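Local coordinates for outer protein YopM (Yersinia pestis, PDB 1JL5) that acts as a secreted leucine-rich-repeat effector that probably alters host cell physiology to promote bacterial survival in host tissues, at residues E148-S153 against L168-P173. Residues are numbered along the deposited sequence; the frame is centred on the assembly and turned at random.
Sequences ELQNSS and LPDLPP
With chi1 near -50° in both Leu149 and Leu171, each CG stands beside its own backbone N, and the two leucines run alongside each other in the same sense, Leu149 CD1 4.0 Å from Leu171 CD2. They are corresponding positions of successive turns of a leucine-rich-repeat solenoid: 148-153 belongs to repeat 4, 168-173 to repeat 5, each in the loop that follows its short parallel strand. The leucines continue the ladder of the core, Leu149 packing on Leu129 of the preceding turn and Leu171 on Ile178 and Leu191 of the following one. Pro169 crosses Leu149 at a slant, its CD lying 3.8 Å from Leu149 CD1. A type I beta turn from Leu149 to Ser152, closed by Ser152 N to Leu149 O, rests on Pro172. The CB, CG and CD of Pro172 pack against Leu149 O, and the same proline offers its CA-H to Gln150 O. Between the backbones, one water accepts from Leu149 N (2.6 Å) and donates to Asp170 O (2.5 Å), bridging the two repeats. On the outer side Gln150 rises from a chi1 of 71° as an extended chain and runs alongside Asp170, amide and carboxylate planes nearly perpendicular at 82°; Gln150 OE1 touches Asp170 CB at 4.0 Å. Its other amide atom, NE2, turns back along its own loop to donate to Glu148 OE2, reaching the anti side of the carboxylate, somewhat out of its plane, which helps fix the amide's rotation. Ser152 O is hydrogen-bonded to the OG of Ser174, the first residue of repeat 6, while that same Ser152 O lies 3.3 Å from Pro172 CB.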
loop_
_atom_site.group_PDB
_atom_site.type_symbol
_atom_site.label_atom_id
_atom_site.label_comp_id
_atom_site.label_asym_id
_atom_site.label_seq_id
_atom_site.Cartn_x
_atom_site.Cartn_y
_atom_site.Cartn_z
ATOM N N GLU A 148 18.320 -8.586 -38.416
ATOM C CA GLU A 148 17.224 -8.565 -39.370
ATOM C C GLU A 148 16.268 -9.693 -39.003
ATOM O O GLU A 148 16.696 -10.778 -38.625
ATOM C CB GLU A 148 17.759 -8.758 -40.787
ATOM C CG GLU A 148 16.681 -8.877 -41.844
ATOM C CD GLU A 148 17.256 -8.942 -43.242
ATOM O OE1 GLU A 148 18.082 -9.844 -43.503
ATOM O OE2 GLU A 148 16.884 -8.089 -44.077
ATOM N N LEU A 149 14.971 -9.433 -39.108
ATOM C CA LEU A 149 13.966 -10.427 -38.753
ATOM C C LEU A 149 13.061 -10.797 -39.915
ATOM O O LEU A 149 12.517 -11.897 -39.961
ATOM C CB LEU A 149 13.085 -9.891 -37.621
ATOM C CG LEU A 149 13.762 -9.353 -36.361
ATOM C CD1 LEU A 149 12.717 -8.690 -35.470
ATOM C CD2 LEU A 149 14.461 -10.483 -35.633
ATOM N N GLN A 150 12.897 -9.870 -40.851
ATOM C CA GLN A 150 12.006 -10.083 -41.980
ATOM C C GLN A 150 12.301 -11.314 -42.824
ATOM O O GLN A 150 11.408 -11.830 -43.489
ATOM C CB GLN A 150 11.979 -8.837 -42.864
ATOM C CG GLN A 150 13.247 -8.581 -43.643
ATOM C CD GLN A 150 13.166 -7.295 -44.435
ATOM O OE1 GLN A 150 12.140 -6.999 -45.047
ATOM N NE2 GLN A 150 14.248 -6.525 -44.436
ATOM N N ASN A 151 13.539 -11.793 -42.802
ATOM C CA ASN A 151 13.879 -12.968 -43.591
ATOM C C ASN A 151 13.809 -14.254 -42.793
ATOM O O ASN A 151 14.273 -15.303 -43.236
ATOM C CB ASN A 151 15.258 -12.808 -44.216
ATOM C CG ASN A 151 15.310 -11.654 -45.189
ATOM O OD1 ASN A 151 14.420 -11.499 -46.024
ATOM N ND2 ASN A 151 16.353 -10.840 -45.093
ATOM N N SER A 152 13.225 -14.169 -41.606
ATOM C CA SER A 152 13.073 -15.347 -40.771
ATOM C C SER A 152 11.753 -15.983 -41.172
ATOM O O SER A 152 10.705 -15.724 -40.580
ATOM C CB SER A 152 13.072 -14.947 -39.300
ATOM O OG SER A 152 14.312 -14.353 -38.969
ATOM N N SER A 153 11.829 -16.814 -42.202
ATOM C CA SER A 153 10.674 -17.494 -42.764
ATOM C C SER A 153 9.806 -18.246 -41.769
ATOM O O SER A 153 8.639 -18.506 -42.043
ATOM C CB SER A 153 11.140 -18.459 -43.858
ATOM O OG SER A 153 11.892 -17.769 -44.840
ATOM N N LEU A 168 12.667 -1.645 -34.243
ATOM C CA LEU A 168 12.499 -3.060 -34.512
ATOM C C LEU A 168 12.747 -3.230 -35.991
ATOM O O LEU A 168 12.279 -2.431 -36.797
ATOM C CB LEU A 168 11.080 -3.526 -34.205
ATOM C CG LEU A 168 10.668 -3.646 -32.745
ATOM C CD1 LEU A 168 9.254 -4.201 -32.683
ATOM C CD2 LEU A 168 11.644 -4.564 -32.006
ATOM N N PRO A 169 13.513 -4.254 -36.374
ATOM C CA PRO A 169 13.753 -4.441 -37.805
ATOM C C PRO A 169 12.393 -4.777 -38.413
ATOM O O PRO A 169 11.455 -5.107 -37.683
ATOM C CB PRO A 169 14.703 -5.633 -37.839
ATOM C CG PRO A 169 15.428 -5.526 -36.529
ATOM C CD PRO A 169 14.316 -5.191 -35.574
ATOM N N ASP A 170 12.265 -4.688 -39.729
ATOM C CA ASP A 170 10.988 -5.027 -40.330
ATOM C C ASP A 170 10.679 -6.455 -39.930
ATOM O O ASP A 170 11.578 -7.279 -39.782
ATOM C CB ASP A 170 11.040 -4.874 -41.847
ATOM C CG ASP A 170 11.164 -3.430 -42.267
ATOM O OD1 ASP A 170 10.666 -2.558 -41.522
ATOM O OD2 ASP A 170 11.747 -3.167 -43.335
ATOM N N LEU A 171 9.402 -6.745 -39.740
ATOM C CA LEU A 171 9.001 -8.062 -39.296
ATOM C C LEU A 171 8.783 -9.072 -40.406
ATOM O O LEU A 171 8.401 -8.721 -41.522
ATOM C CB LEU A 171 7.746 -7.933 -38.440
ATOM C CG LEU A 171 7.963 -6.920 -37.312
ATOM C CD1 LEU A 171 6.652 -6.660 -36.592
ATOM C CD2 LEU A 171 9.036 -7.444 -36.356
ATOM N N PRO A 172 9.036 -10.353 -40.105
ATOM C CA PRO A 172 8.866 -11.431 -41.078
ATOM C C PRO A 172 7.385 -11.726 -41.257
ATOM O O PRO A 172 6.621 -11.694 -40.295
ATOM C CB PRO A 172 9.604 -12.592 -40.425
ATOM C CG PRO A 172 9.302 -12.375 -38.970
ATOM C CD PRO A 172 9.540 -10.882 -38.823
ATOM N N PRO A 173 6.962 -12.012 -42.493
ATOM C CA PRO A 173 5.561 -12.316 -42.784
ATOM C C PRO A 173 5.042 -13.453 -41.918
ATOM O O PRO A 173 3.838 -13.609 -41.738
ATOM C CB PRO A 173 5.594 -12.694 -44.260
ATOM C CG PRO A 173 6.696 -11.822 -44.792
ATOM C CD PRO A 173 7.760 -11.969 -43.732
HETATM O O HOH W 1 14.014 -7.452 -40.425
#